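Local coordinates for LPP20 lipofamily protein (Helicobacter pylori R046Wa, PDB 4KZS), which is a secreted protein of unknown function, whose fold, including a three-helix bundle and a region related to TolB, hints at a link with the Tol-Pal system, at residues Y19-G24 and Y96-I101; S25-E30 and K92-T97; V46-Q51 and K155-P160; D112-L117 and P149-L154. One frame throughout, in Å; residues are numbered along the deposited sequence.

Contact 1: residues Y19-G24 and Y96-I101; sequences YLYGSG and YTRVRI
Two neighbouring strands of the N-terminal antiparallel sheet meet here: Y19-G24, on an outer strand, runs against Y96-I101, on the central one, with helix 29-53 packed across one face. This is a classic antiparallel ladder. L20 with I101, G22 with V99 and G24 with T97 are hydrogen-bonded pairs, and the two pairs between them, Y21 with R100 and S23 with R98, are non-hydrogen-bonded. The V99 N to G22 O bond, 2.8 Å, is nearly straight at 168°. L20, T97, V99 and I101 turn to the helix side, where L20 and I101 reach I44 and V99 reaches L40. The other face carries the side-chain chemistry, centred on R100. Its CG sits between the backbone N and the carbonyl carbon (chi1 64°), and the chain then runs out, extended, past two tyrosines. The guanidinium lies flat on the Y19 ring, planes 2° apart, with CZ 3.7 Å from the ring centroid, a stacked cation-pi pair. Nearer the backbone, R100 CB rests over a face of the Y21 ring, 4.0 Å from the centroid. E84 of the third strand binds both R100 NE, as a salt bridge, and Y19 OH, which would keep ring and guanidinium aligned. R100 NH1 completes the grip, giving a hydrogen bond to Y21 OH at 3.0 Å, with the hydroxyl oxygen close to the guanidinium plane.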
loop_
_atom_site.group_PDB
_atom_site.type_symbol
_atom_site.label_atom_id
_atom_site.label_comp_id
_atom_site.label_asym_id
_atom_site.label_seq_id
_atom_site.Cartn_x
_atom_site.Cartn_y
_atom_site.Cartn_z
ATOM N N TYR A 19 -19.608 -11.899 21.549
ATOM C CA TYR A 19 -19.530 -10.476 21.701
ATOM C C TYR A 19 -18.211 -10.230 22.351
ATOM O O TYR A 19 -17.945 -10.789 23.394
ATOM C CB TYR A 19 -20.601 -10.015 22.652
ATOM C CG TYR A 19 -21.741 -9.286 22.013
ATOM C CD1 TYR A 19 -21.515 -8.100 21.336
ATOM C CD2 TYR A 19 -23.062 -9.759 22.121
ATOM C CE1 TYR A 19 -22.554 -7.418 20.743
ATOM C CE2 TYR A 19 -24.132 -9.077 21.566
ATOM C CZ TYR A 19 -23.861 -7.909 20.864
ATOM O OH TYR A 19 -24.869 -7.202 20.268
ATOM N N LEU A 20 -17.394 -9.379 21.767
ATOM C CA LEU A 20 -16.086 -9.077 22.341
ATOM C C LEU A 20 -16.102 -7.710 22.993
ATOM O O LEU A 20 -16.748 -6.790 22.468
ATOM C CB LEU A 20 -15.000 -9.118 21.268
ATOM C CG LEU A 20 -14.842 -10.503 20.643
ATOM C CD1 LEU A 20 -13.806 -10.456 19.535
ATOM C CD2 LEU A 20 -14.452 -11.513 21.727
ATOM N N TYR A 21 -15.394 -7.570 24.120
ATOM C CA TYR A 21 -15.412 -6.316 24.874
ATOM C C TYR A 21 -14.096 -5.536 24.875
ATOM O O TYR A 21 -13.037 -6.089 24.638
ATOM C CB TYR A 21 -15.843 -6.634 26.294
ATOM C CG TYR A 21 -17.289 -7.076 26.351
ATOM C CD1 TYR A 21 -17.652 -8.368 26.067
ATOM C CD2 TYR A 21 -18.283 -6.180 26.621
ATOM C CE1 TYR A 21 -18.977 -8.754 26.072
ATOM C CE2 TYR A 21 -19.594 -6.565 26.626
ATOM C CZ TYR A 21 -19.935 -7.840 26.357
ATOM O OH TYR A 21 -21.272 -8.185 26.409
ATOM N N GLY A 22 -14.161 -4.253 25.185
ATOM C CA GLY A 22 -12.987 -3.434 25.337
ATOM C C GLY A 22 -13.384 -2.267 26.225
ATOM O O GLY A 22 -14.584 -1.903 26.262
ATOM N N SER A 23 -12.416 -1.659 26.921
ATOM C CA SER A 23 -12.743 -0.625 27.910
ATOM C C SER A 23 -11.515 0.222 28.220
ATOM O O SER A 23 -10.379 -0.254 28.105
ATOM C CB SER A 23 -13.193 -1.270 29.202
ATOM O OG SER A 23 -12.181 -2.167 29.579
ATOM N N GLY A 24 -11.738 1.461 28.634
ATOM C CA GLY A 24 -10.636 2.368 28.719
ATOM C C GLY A 24 -11.089 3.506 29.582
ATOM O O GLY A 24 -12.292 3.711 29.744
ATOM N N TYR A 96 -14.797 6.857 31.768
ATOM C CA TYR A 96 -14.668 5.441 31.482
ATOM C C TYR A 96 -15.660 5.149 30.388
ATOM O O TYR A 96 -16.790 5.679 30.389
ATOM C CB TYR A 96 -14.992 4.612 32.741
ATOM C CG TYR A 96 -15.137 3.119 32.510
ATOM C CD1 TYR A 96 -14.050 2.268 32.602
ATOM C CD2 TYR A 96 -16.385 2.550 32.234
ATOM C CE1 TYR A 96 -14.197 0.896 32.408
ATOM C CE2 TYR A 96 -16.529 1.176 32.052
ATOM C CZ TYR A 96 -15.431 0.378 32.138
ATOM O OH TYR A 96 -15.582 -0.943 31.947
ATOM N N THR A 97 -15.246 4.298 29.457
ATOM C CA THR A 97 -16.079 3.880 28.317
ATOM C C THR A 97 -15.844 2.376 28.146
ATOM O O THR A 97 -14.686 1.849 28.279
ATOM C CB THR A 97 -15.689 4.634 27.024
ATOM O OG1 THR A 97 -15.852 6.049 27.209
ATOM C CG2 THR A 97 -16.569 4.254 25.866
ATOM N N ARG A 98 -16.922 1.650 27.904
ATOM C CA ARG A 98 -16.719 0.272 27.527
ATOM C C ARG A 98 -17.547 -0.013 26.262
ATOM O O ARG A 98 -18.635 0.507 26.118
ATOM C CB ARG A 98 -17.119 -0.578 28.699
ATOM C CG ARG A 98 -17.085 -2.070 28.467
ATOM C CD ARG A 98 -18.301 -2.538 29.252
ATOM N NE ARG A 98 -17.937 -3.696 30.005
ATOM C CZ ARG A 98 -18.785 -4.463 30.644
ATOM N NH1 ARG A 98 -20.075 -4.168 30.701
ATOM N NH2 ARG A 98 -18.302 -5.504 31.265
ATOM N N VAL A 99 -17.001 -0.811 25.353
ATOM C CA VAL A 99 -17.548 -0.998 24.036
ATOM C C VAL A 99 -17.488 -2.450 23.757
ATOM O O VAL A 99 -16.764 -3.173 24.400
ATOM C CB VAL A 99 -16.723 -0.330 22.931
ATOM C CG1 VAL A 99 -16.714 1.157 23.106
ATOM C CG2 VAL A 99 -15.297 -0.779 23.012
ATOM N N ARG A 100 -18.329 -2.894 22.836
ATOM C CA ARG A 100 -18.334 -4.271 22.408
ATOM C C ARG A 100 -18.778 -4.368 20.976
ATOM O O ARG A 100 -19.307 -3.388 20.378
ATOM C CB ARG A 100 -19.275 -5.061 23.271
ATOM C CG ARG A 100 -20.714 -4.625 23.130
ATOM C CD ARG A 100 -21.577 -5.526 23.974
ATOM N NE ARG A 100 -22.996 -5.346 23.664
ATOM C CZ ARG A 100 -23.952 -6.190 24.074
ATOM N NH1 ARG A 100 -23.665 -7.242 24.829
ATOM N NH2 ARG A 100 -25.198 -5.976 23.755
ATOM N N ILE A 101 -18.584 -5.548 20.403
ATOM C CA ILE A 101 -19.035 -5.775 19.033
ATOM C C ILE A 101 -19.309 -7.203 18.879
ATOM O O ILE A 101 -18.588 -8.028 19.434
ATOM C CB ILE A 101 -17.974 -5.410 18.000
ATOM C CG1 ILE A 101 -18.568 -5.481 16.601
ATOM C CG2 ILE A 101 -16.707 -6.288 18.132
ATOM C CD1 ILE A 101 -17.791 -4.663 15.564
#

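Contact 2: residues S25-E30 and K92-T97; sequences SATSKE and KGIYYT
With CG of Y95 anti to its own carbonyl carbon (chi1 -55°) and the ring turned by a chi2 of 67°, the aromatic face is laid against the backbone of S28 and K29. The place is the end of the antiparallel ladder, where strand 19-26 gives way to helix 29-53 through a short turn, with S28 at the N-cap position. A26 and Y95 form the last hydrogen-bonded pair: Y95 N reaches A26 O at 2.7 Å and 171°, while A26 N returns a bond to Y95 O at 2.9 Å. One step back, S25 and Y96 make a non-hydrogen-bonded pair, and S25 OG turns to K35 of the helix. The Y95 ring covers the turn that follows. S28 C and K29 N lie over one face, K29 N 3.5 Å from Y95 CG, so the peptide that leads into the helix lies over the ring, toward its rim. K29 CB adds an apolar touch to Y95 CD2 at 3.7 Å before the lysine chain extends away. Y95 also touches S32 in the first turn of the helix and V90 of strand 84-91, bridging helix and sheet. At the rim of the same ring, A26 O lies in the ring plane, 3.4 Å from Y95 CD1.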
loop_
_atom_site.group_PDB
_atom_site.type_symbol
_atom_site.label_atom_id
_atom_site.label_comp_id
_atom_site.label_asym_id
_atom_site.label_seq_id
_atom_site.Cartn_x
_atom_site.Cartn_y
_atom_site.Cartn_z
ATOM N N SER A 25 -10.124 4.237 30.125
ATOM C CA SER A 25 -10.373 5.364 31.037
ATOM C C SER A 25 -9.333 6.442 30.803
ATOM O O SER A 25 -8.126 6.171 30.574
ATOM C CB SER A 25 -10.278 4.924 32.491
ATOM O OG SER A 25 -9.143 4.096 32.730
ATOM N N ALA A 26 -9.806 7.671 30.867
ATOM C CA ALA A 26 -8.998 8.810 30.470
ATOM C C ALA A 26 -9.562 10.074 31.084
ATOM O O ALA A 26 -10.718 10.110 31.524
ATOM C CB ALA A 26 -8.993 8.926 28.952
ATOM N N THR A 27 -8.750 11.120 31.089
ATOM C CA THR A 27 -9.175 12.402 31.653
ATOM C C THR A 27 -10.051 13.191 30.661
ATOM O O THR A 27 -10.331 14.362 30.854
ATOM C CB THR A 27 -7.959 13.185 32.141
ATOM O OG1 THR A 27 -6.978 13.217 31.095
ATOM C CG2 THR A 27 -7.340 12.469 33.344
ATOM N N SER A 28 -10.514 12.518 29.617
ATOM C CA SER A 28 -11.438 13.103 28.663
ATOM C C SER A 28 -12.409 12.062 28.081
ATOM O O SER A 28 -12.013 10.928 27.821
ATOM C CB SER A 28 -10.656 13.716 27.516
ATOM O OG SER A 28 -11.571 14.089 26.500
ATOM N N LYS A 29 -13.661 12.447 27.843
ATOM C CA LYS A 29 -14.672 11.519 27.328
ATOM C C LYS A 29 -14.239 10.895 26.008
ATOM O O LYS A 29 -14.274 9.661 25.850
ATOM C CB LYS A 29 -16.031 12.211 27.180
ATOM C CG LYS A 29 -17.210 11.298 26.860
ATOM C CD LYS A 29 -18.484 12.131 26.803
ATOM C CE LYS A 29 -19.716 11.289 26.478
ATOM N NZ LYS A 29 -21.020 12.005 26.350
ATOM N N GLU A 30 -13.817 11.749 25.073
ATOM C CA GLU A 30 -13.309 11.315 23.778
ATOM C C GLU A 30 -12.113 10.396 23.961
ATOM O O GLU A 30 -12.052 9.304 23.374
ATOM C CB GLU A 30 -12.946 12.515 22.901
ATOM C CG GLU A 30 -12.189 12.187 21.603
ATOM C CD GLU A 30 -13.017 11.451 20.542
ATOM O OE1 GLU A 30 -12.441 11.095 19.481
ATOM O OE2 GLU A 30 -14.234 11.236 20.757
ATOM N N LYS A 92 -15.030 12.589 39.189
ATOM C CA LYS A 92 -13.815 13.257 39.640
ATOM C C LYS A 92 -12.829 13.517 38.487
ATOM O O LYS A 92 -11.603 13.578 38.693
ATOM C CB LYS A 92 -13.122 12.438 40.748
ATOM C CG LYS A 92 -13.761 12.565 42.116
ATOM C CD LYS A 92 -13.744 14.023 42.494
ATOM C CE LYS A 92 -14.767 14.403 43.551
ATOM N NZ LYS A 92 -14.320 15.704 44.161
ATOM N N GLY A 93 -13.357 13.681 37.277
ATOM C CA GLY A 93 -12.509 14.067 36.174
ATOM C C GLY A 93 -12.101 12.922 35.273
ATOM O O GLY A 93 -11.726 13.144 34.120
ATOM N N ILE A 94 -12.142 11.696 35.773
ATOM C CA ILE A 94 -11.838 10.617 34.868
ATOM C C ILE A 94 -13.089 10.024 34.215
ATOM O O ILE A 94 -14.157 9.930 34.837
ATOM C CB ILE A 94 -10.942 9.556 35.487
ATOM C CG1 ILE A 94 -11.745 8.676 36.382
ATOM C CG2 ILE A 94 -9.786 10.199 36.258
ATOM C CD1 ILE A 94 -11.136 7.302 36.446
ATOM N N TYR A 95 -12.944 9.677 32.938
ATOM C CA TYR A 95 -14.023 9.090 32.172
ATOM C C TYR A 95 -13.726 7.625 31.907
ATOM O O TYR A 95 -12.540 7.196 31.849
ATOM C CB TYR A 95 -14.205 9.854 30.879
ATOM C CG TYR A 95 -14.422 11.323 31.103
ATOM C CD1 TYR A 95 -13.398 12.146 31.617
ATOM C CD2 TYR A 95 -15.662 11.906 30.801
ATOM C CE1 TYR A 95 -13.624 13.510 31.838
ATOM C CE2 TYR A 95 -15.903 13.261 31.011
ATOM C CZ TYR A 95 -14.889 14.051 31.523
ATOM O OH TYR A 95 -15.193 15.373 31.706
ATOM N N TYR A 96 -14.797 6.857 31.768
ATOM C CA TYR A 96 -14.668 5.441 31.482
ATOM C C TYR A 96 -15.660 5.149 30.388
ATOM O O TYR A 96 -16.790 5.679 30.389
ATOM C CB TYR A 96 -14.992 4.612 32.741
ATOM C CG TYR A 96 -15.137 3.119 32.510
ATOM C CD1 TYR A 96 -14.050 2.268 32.602
ATOM C CD2 TYR A 96 -16.385 2.550 32.234
ATOM C CE1 TYR A 96 -14.197 0.896 32.408
ATOM C CE2 TYR A 96 -16.529 1.176 32.052
ATOM C CZ TYR A 96 -15.431 0.378 32.138
ATOM O OH TYR A 96 -15.582 -0.943 31.947
ATOM N N THR A 97 -15.246 4.298 29.457
ATOM C CA THR A 97 -16.079 3.880 28.317
ATOM C C THR A 97 -15.844 2.376 28.146
ATOM O O THR A 97 -14.686 1.849 28.279
ATOM C CB THR A 97 -15.689 4.634 27.024
ATOM O OG1 THR A 97 -15.852 6.049 27.209
ATOM C CG2 THR A 97 -16.569 4.254 25.866
#

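Contact 3: residues V46-Q51 and K155-P160; sequences VVVNSQ and KAYSVP
A Schellman motif closes the C-terminal end of helix 135-157, with S158 at positive phi and its N bonded back to K155 O, and the last residues before it meet the side of helix 29-53. Q51 and Y157 carry the contact. The Y157 side chain reaches across to the other helix and turns one ring face to the aliphatic part of Q51: Q51 CG stands over that face, 3.7 Å from the ring centroid, a CH-pi contact offset toward the hydroxyl end, since Y157 CZ is the nearest ring atom at 3.4 Å. Q51 gets there with CG anti to the backbone N (chi1 166°) and a bend at chi2 (61°), which folds the amide over toward A156. Q51 NE2 then donates to A156 O at 3.1 Å, an angle of 156° at the hydrogen. Beyond the ring, Y157 OH comes up to V47 CG1 at 3.5 Å, and V48 CG2 approaches Y157 CE1 at 4.2 Å; L107 of helix 103-121 touches the same tyrosine. The glutamine therefore works in two ways at once, its CG methylene covering an aromatic face while its amide provides a donor to a carbonyl of the last helical turn, at a surface where polar and apolar contacts join helix 29-53 to helix 135-157.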
loop_
_atom_site.group_PDB
_atom_site.type_symbol
_atom_site.label_atom_id
_atom_site.label_comp_id
_atom_site.label_asym_id
_atom_site.label_seq_id
_atom_site.Cartn_x
_atom_site.Cartn_y
_atom_site.Cartn_z
ATOM N N VAL A 46 -6.052 -10.733 19.545
ATOM C CA VAL A 46 -5.862 -11.970 20.352
ATOM C C VAL A 46 -6.791 -13.124 19.988
ATOM O O VAL A 46 -6.334 -14.138 19.487
ATOM C CB VAL A 46 -5.975 -11.694 21.880
ATOM C CG1 VAL A 46 -6.150 -12.984 22.678
ATOM C CG2 VAL A 46 -4.791 -10.872 22.380
ATOM N N VAL A 47 -8.085 -12.973 20.237
ATOM C CA VAL A 47 -9.067 -14.006 19.843
ATOM C C VAL A 47 -8.867 -14.477 18.403
ATOM O O VAL A 47 -9.089 -15.630 18.085
ATOM C CB VAL A 47 -10.542 -13.503 20.059
ATOM C CG1 VAL A 47 -11.529 -14.074 19.057
ATOM C CG2 VAL A 47 -11.028 -13.829 21.453
ATOM N N VAL A 48 -8.458 -13.574 17.531
ATOM C CA VAL A 48 -8.326 -13.897 16.123
ATOM C C VAL A 48 -7.027 -14.657 15.863
ATOM O O VAL A 48 -7.048 -15.738 15.257
ATOM C CB VAL A 48 -8.430 -12.618 15.280
ATOM C CG1 VAL A 48 -7.934 -12.826 13.889
ATOM C CG2 VAL A 48 -9.865 -12.189 15.215
ATOM N N ASN A 49 -5.906 -14.108 16.339
ATOM C CA ASN A 49 -4.603 -14.741 16.136
ATOM C C ASN A 49 -4.581 -16.167 16.657
ATOM O O ASN A 49 -4.032 -17.060 16.021
ATOM C CB ASN A 49 -3.495 -13.924 16.766
ATOM C CG ASN A 49 -3.234 -12.584 16.035
ATOM O OD1 ASN A 49 -2.698 -12.542 14.910
ATOM N ND2 ASN A 49 -3.592 -11.481 16.693
ATOM N N SER A 50 -5.231 -16.401 17.787
ATOM C CA SER A 50 -5.261 -17.742 18.369
ATOM C C SER A 50 -6.349 -18.620 17.756
ATOM O O SER A 50 -6.643 -19.700 18.260
ATOM C CB SER A 50 -5.432 -17.665 19.894
ATOM O OG SER A 50 -6.800 -17.573 20.253
ATOM N N GLN A 51 -6.974 -18.140 16.691
ATOM C CA GLN A 51 -8.027 -18.901 16.033
ATOM C C GLN A 51 -7.412 -19.444 14.779
ATOM O O GLN A 51 -7.846 -20.457 14.241
ATOM C CB GLN A 51 -9.208 -17.995 15.703
ATOM C CG GLN A 51 -10.213 -18.581 14.721
ATOM C CD GLN A 51 -10.882 -19.847 15.209
ATOM O OE1 GLN A 51 -11.184 -20.010 16.403
ATOM N NE2 GLN A 51 -11.142 -20.748 14.276
ATOM N N LYS A 155 -10.666 -16.976 6.177
ATOM C CA LYS A 155 -10.581 -18.425 5.936
ATOM C C LYS A 155 -10.507 -19.166 7.232
ATOM O O LYS A 155 -11.131 -20.214 7.373
ATOM C CB LYS A 155 -9.412 -18.827 5.017
ATOM C CG LYS A 155 -9.640 -18.413 3.565
ATOM C CD LYS A 155 -9.048 -19.347 2.522
ATOM C CE LYS A 155 -7.553 -19.121 2.353
ATOM N NZ LYS A 155 -7.115 -19.506 0.976
ATOM N N ALA A 156 -9.788 -18.612 8.202
ATOM C CA ALA A 156 -9.740 -19.221 9.536
ATOM C C ALA A 156 -11.074 -19.262 10.247
ATOM O O ALA A 156 -11.185 -19.924 11.269
ATOM C CB ALA A 156 -8.721 -18.535 10.422
ATOM N N TYR A 157 -12.081 -18.554 9.734
ATOM C CA TYR A 157 -13.428 -18.589 10.341
ATOM C C TYR A 157 -14.433 -19.239 9.413
ATOM O O TYR A 157 -15.582 -19.372 9.773
ATOM C CB TYR A 157 -13.906 -17.192 10.797
ATOM C CG TYR A 157 -13.353 -16.761 12.143
ATOM C CD1 TYR A 157 -12.193 -16.001 12.238
ATOM C CD2 TYR A 157 -13.986 -17.144 13.340
ATOM C CE1 TYR A 157 -11.695 -15.601 13.484
ATOM C CE2 TYR A 157 -13.505 -16.759 14.575
ATOM C CZ TYR A 157 -12.359 -15.997 14.662
ATOM O OH TYR A 157 -11.856 -15.651 15.931
ATOM N N SER A 158 -13.986 -19.654 8.224
ATOM C CA SER A 158 -14.830 -20.375 7.257
ATOM C C SER A 158 -15.809 -19.475 6.537
ATOM O O SER A 158 -16.939 -19.879 6.274
ATOM C CB SER A 158 -15.613 -21.518 7.919
ATOM O OG SER A 158 -14.743 -22.501 8.428
ATOM N N VAL A 159 -15.387 -18.256 6.229
ATOM C CA VAL A 159 -16.155 -17.383 5.368
ATOM C C VAL A 159 -15.539 -17.608 3.995
ATOM O O VAL A 159 -14.384 -18.026 3.908
ATOM C CB VAL A 159 -15.998 -15.935 5.822
ATOM C CG1 VAL A 159 -16.974 -15.042 5.087
ATOM C CG2 VAL A 159 -16.229 -15.829 7.318
ATOM N N PRO A 160 -16.305 -17.384 2.921
ATOM C CA PRO A 160 -15.813 -17.741 1.581
ATOM C C PRO A 160 -14.718 -16.851 0.906
ATOM O O PRO A 160 -13.623 -16.681 1.450
ATOM C CB PRO A 160 -17.113 -17.797 0.759
ATOM C CG PRO A 160 -18.185 -18.093 1.762
ATOM C CD PRO A 160 -17.772 -17.250 2.929
#

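Contact 4: residues D112-L117 and P149-L154; sequences DKYNAL and PIERIL
Y114 OH donates a hydrogen bond to E151 OE1 at 3.1 Å, meeting the carboxylate oxygen nearly along its C-O axis. The tyrosine can do this because its CG is anti to the backbone N (chi1 -177°), which sends the ring out toward the facing helix, while the extended glutamate chain crosses the tyrosine at a slant. E151 CB touches the ring as well, 3.5 Å from Y114 CE2, so the bond has an apolar contact beside it, and the ring and carboxylate planes are turned 36° apart. The other carboxylate oxygen, OE2, has K155 as a long, weak ion-pair partner; a lysine nearby would be expected to support the negative charge. Helices 103-121 and 135-157 pair here, probably as part of the three-helix bundle for which the protein is known, and their two short segments run roughly antiparallel at 136°, axes 10.0 Å apart. Their CA atoms come nearest at Y114 and I150. I150 packs between the helices with both branches: CG2 packs on Y114 CB at 3.8 Å and lies near the edge of the ring, whereas CD1 reaches the other way, to L117 CD1 at 3.9 Å and to the K113 methylenes, with K113 CD at 4.0 Å. K113 then carries its amine away to a weak bond with L78 O. One turn on from I150, L154 brings CD1 to Y114 CB at 4.1 Å, and L154 is also touched by L110. V161 and L164, from beyond the end of helix 135-157, pack against the Y114 side chain.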
loop_
_atom_site.group_PDB
_atom_site.type_symbol
_atom_site.label_atom_id
_atom_site.label_comp_id
_atom_site.label_asym_id
_atom_site.label_seq_id
_atom_site.Cartn_x
_atom_site.Cartn_y
_atom_site.Cartn_z
ATOM N N ASP A 112 -16.402 -7.345 4.198
ATOM C CA ASP A 112 -16.718 -6.169 3.421
ATOM C C ASP A 112 -15.504 -5.372 2.986
ATOM O O ASP A 112 -15.449 -4.927 1.845
ATOM C CB ASP A 112 -17.729 -5.285 4.150
ATOM C CG ASP A 112 -19.078 -5.985 4.382
ATOM O OD1 ASP A 112 -19.357 -7.064 3.791
ATOM O OD2 ASP A 112 -19.880 -5.453 5.172
ATOM N N LYS A 113 -14.559 -5.159 3.903
ATOM C CA LYS A 113 -13.342 -4.404 3.618
ATOM C C LYS A 113 -12.534 -5.247 2.605
ATOM O O LYS A 113 -11.891 -4.713 1.713
ATOM C CB LYS A 113 -12.557 -4.154 4.915
ATOM C CG LYS A 113 -11.370 -3.191 4.825
ATOM C CD LYS A 113 -10.724 -2.964 6.205
ATOM C CE LYS A 113 -9.483 -2.061 6.172
ATOM N NZ LYS A 113 -9.793 -0.671 5.738
ATOM N N TYR A 114 -12.618 -6.562 2.703
ATOM C CA TYR A 114 -12.000 -7.410 1.705
ATOM C C TYR A 114 -12.623 -7.208 0.326
ATOM O O TYR A 114 -11.905 -6.785 -0.574
ATOM C CB TYR A 114 -12.126 -8.862 2.105
ATOM C CG TYR A 114 -11.461 -9.786 1.164
ATOM C CD1 TYR A 114 -12.103 -10.175 0.027
ATOM C CD2 TYR A 114 -10.197 -10.295 1.419
ATOM C CE1 TYR A 114 -11.519 -11.049 -0.863
ATOM C CE2 TYR A 114 -9.585 -11.172 0.535
ATOM C CZ TYR A 114 -10.262 -11.552 -0.621
ATOM O OH TYR A 114 -9.726 -12.429 -1.557
ATOM N N ASN A 115 -13.940 -7.484 0.168
ATOM C CA ASN A 115 -14.655 -7.245 -1.086
ATOM C C ASN A 115 -14.337 -5.868 -1.677
ATOM O O ASN A 115 -14.187 -5.736 -2.881
ATOM C CB ASN A 115 -16.131 -7.402 -0.917
ATOM C CG ASN A 115 -16.507 -8.783 -0.405
ATOM O OD1 ASN A 115 -15.722 -9.727 -0.518
ATOM N ND2 ASN A 115 -17.695 -8.908 0.205
ATOM N N ALA A 116 -14.138 -4.870 -0.833
ATOM C CA ALA A 116 -13.866 -3.529 -1.298
ATOM C C ALA A 116 -12.457 -3.480 -1.819
ATOM O O ALA A 116 -12.191 -2.809 -2.808
ATOM C CB ALA A 116 -14.053 -2.513 -0.175
ATOM N N LEU A 117 -11.550 -4.198 -1.164
ATOM C CA LEU A 117 -10.179 -4.295 -1.673
ATOM C C LEU A 117 -10.127 -5.013 -3.037
ATOM O O LEU A 117 -9.399 -4.557 -3.911
ATOM C CB LEU A 117 -9.230 -4.942 -0.655
ATOM C CG LEU A 117 -9.023 -4.016 0.552
ATOM C CD1 LEU A 117 -8.459 -4.788 1.736
ATOM C CD2 LEU A 117 -8.142 -2.840 0.225
ATOM N N PRO A 149 -3.737 -10.581 4.832
ATOM C CA PRO A 149 -4.087 -10.845 6.233
ATOM C C PRO A 149 -5.619 -10.957 6.468
ATOM O O PRO A 149 -6.076 -11.921 7.156
ATOM C CB PRO A 149 -3.467 -9.652 6.982
ATOM C CG PRO A 149 -2.406 -9.116 6.059
ATOM C CD PRO A 149 -2.946 -9.343 4.669
ATOM N N ILE A 150 -6.401 -10.009 5.907
ATOM C CA ILE A 150 -7.860 -10.036 6.118
ATOM C C ILE A 150 -8.307 -11.381 5.689
ATOM O O ILE A 150 -9.095 -12.026 6.367
ATOM C CB ILE A 150 -8.615 -8.904 5.364
ATOM C CG1 ILE A 150 -8.241 -7.565 6.016
ATOM C CG2 ILE A 150 -10.133 -9.147 5.379
ATOM C CD1 ILE A 150 -8.681 -6.323 5.296
ATOM N N GLU A 151 -7.762 -11.850 4.581
ATOM C CA GLU A 151 -8.256 -13.132 4.051
ATOM C C GLU A 151 -7.863 -14.311 4.899
ATOM O O GLU A 151 -8.618 -15.286 5.000
ATOM C CB GLU A 151 -7.774 -13.354 2.652
ATOM C CG GLU A 151 -7.907 -14.776 2.207
ATOM C CD GLU A 151 -7.309 -14.965 0.847
ATOM O OE1 GLU A 151 -7.910 -14.447 -0.127
ATOM O OE2 GLU A 151 -6.253 -15.634 0.765
ATOM N N ARG A 152 -6.678 -14.227 5.500
ATOM C CA ARG A 152 -6.229 -15.293 6.379
ATOM C C ARG A 152 -7.251 -15.439 7.505
ATOM O O ARG A 152 -7.745 -16.544 7.759
ATOM C CB ARG A 152 -4.830 -15.028 6.931
ATOM C CG ARG A 152 -3.977 -16.289 6.946
ATOM C CD ARG A 152 -2.577 -16.087 7.512
ATOM N NE ARG A 152 -2.034 -14.742 7.303
ATOM C CZ ARG A 152 -1.253 -14.104 8.183
ATOM N NH1 ARG A 152 -0.905 -14.664 9.355
ATOM N NH2 ARG A 152 -0.818 -12.883 7.896
ATOM N N ILE A 153 -7.601 -14.314 8.132
ATOM C CA ILE A 153 -8.638 -14.320 9.143
ATOM C C ILE A 153 -9.922 -14.965 8.645
ATOM O O ILE A 153 -10.441 -15.903 9.280
ATOM C CB ILE A 153 -8.961 -12.910 9.604
ATOM C CG1 ILE A 153 -7.664 -12.255 10.055
ATOM C CG2 ILE A 153 -10.006 -12.975 10.706
ATOM C CD1 ILE A 153 -7.830 -10.864 10.592
ATOM N N LEU A 154 -10.431 -14.469 7.512
ATOM C CA LEU A 154 -11.723 -14.932 7.000
ATOM C C LEU A 154 -11.733 -16.436 6.785
ATOM O O LEU A 154 -12.682 -17.102 7.192
ATOM C CB LEU A 154 -12.093 -14.205 5.722
ATOM C CG LEU A 154 -12.467 -12.759 6.000
ATOM C CD1 LEU A 154 -12.801 -11.994 4.731
ATOM C CD2 LEU A 154 -13.643 -12.760 6.948
#

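Contacts 1 and 2 are successive lengths of the same pair of strands, 19-26 and 94-102, sharing Y96 and T97, with centres 14 Å apart. Helix 29-53, which starts in contact 2, runs on to contact 3, whose centre is 33 Å away. Where its later turns pass the sheet, V47 CG2 touches L20 CD2 of contact 1 at 4.1 Å. Contact 3 passes into contact 4 along helix 135-157, their centres 12 Å apart: V48 CG1 packs on I153 CG2 at 3.8 Å. Strand 94-102 leads directly into helix 103-121, but contacts 1 and 4 do not touch. Contact 3 thus adds a second link, beside the chain connection, between helix 29-53 with its sheet and the helix pair of contact 4.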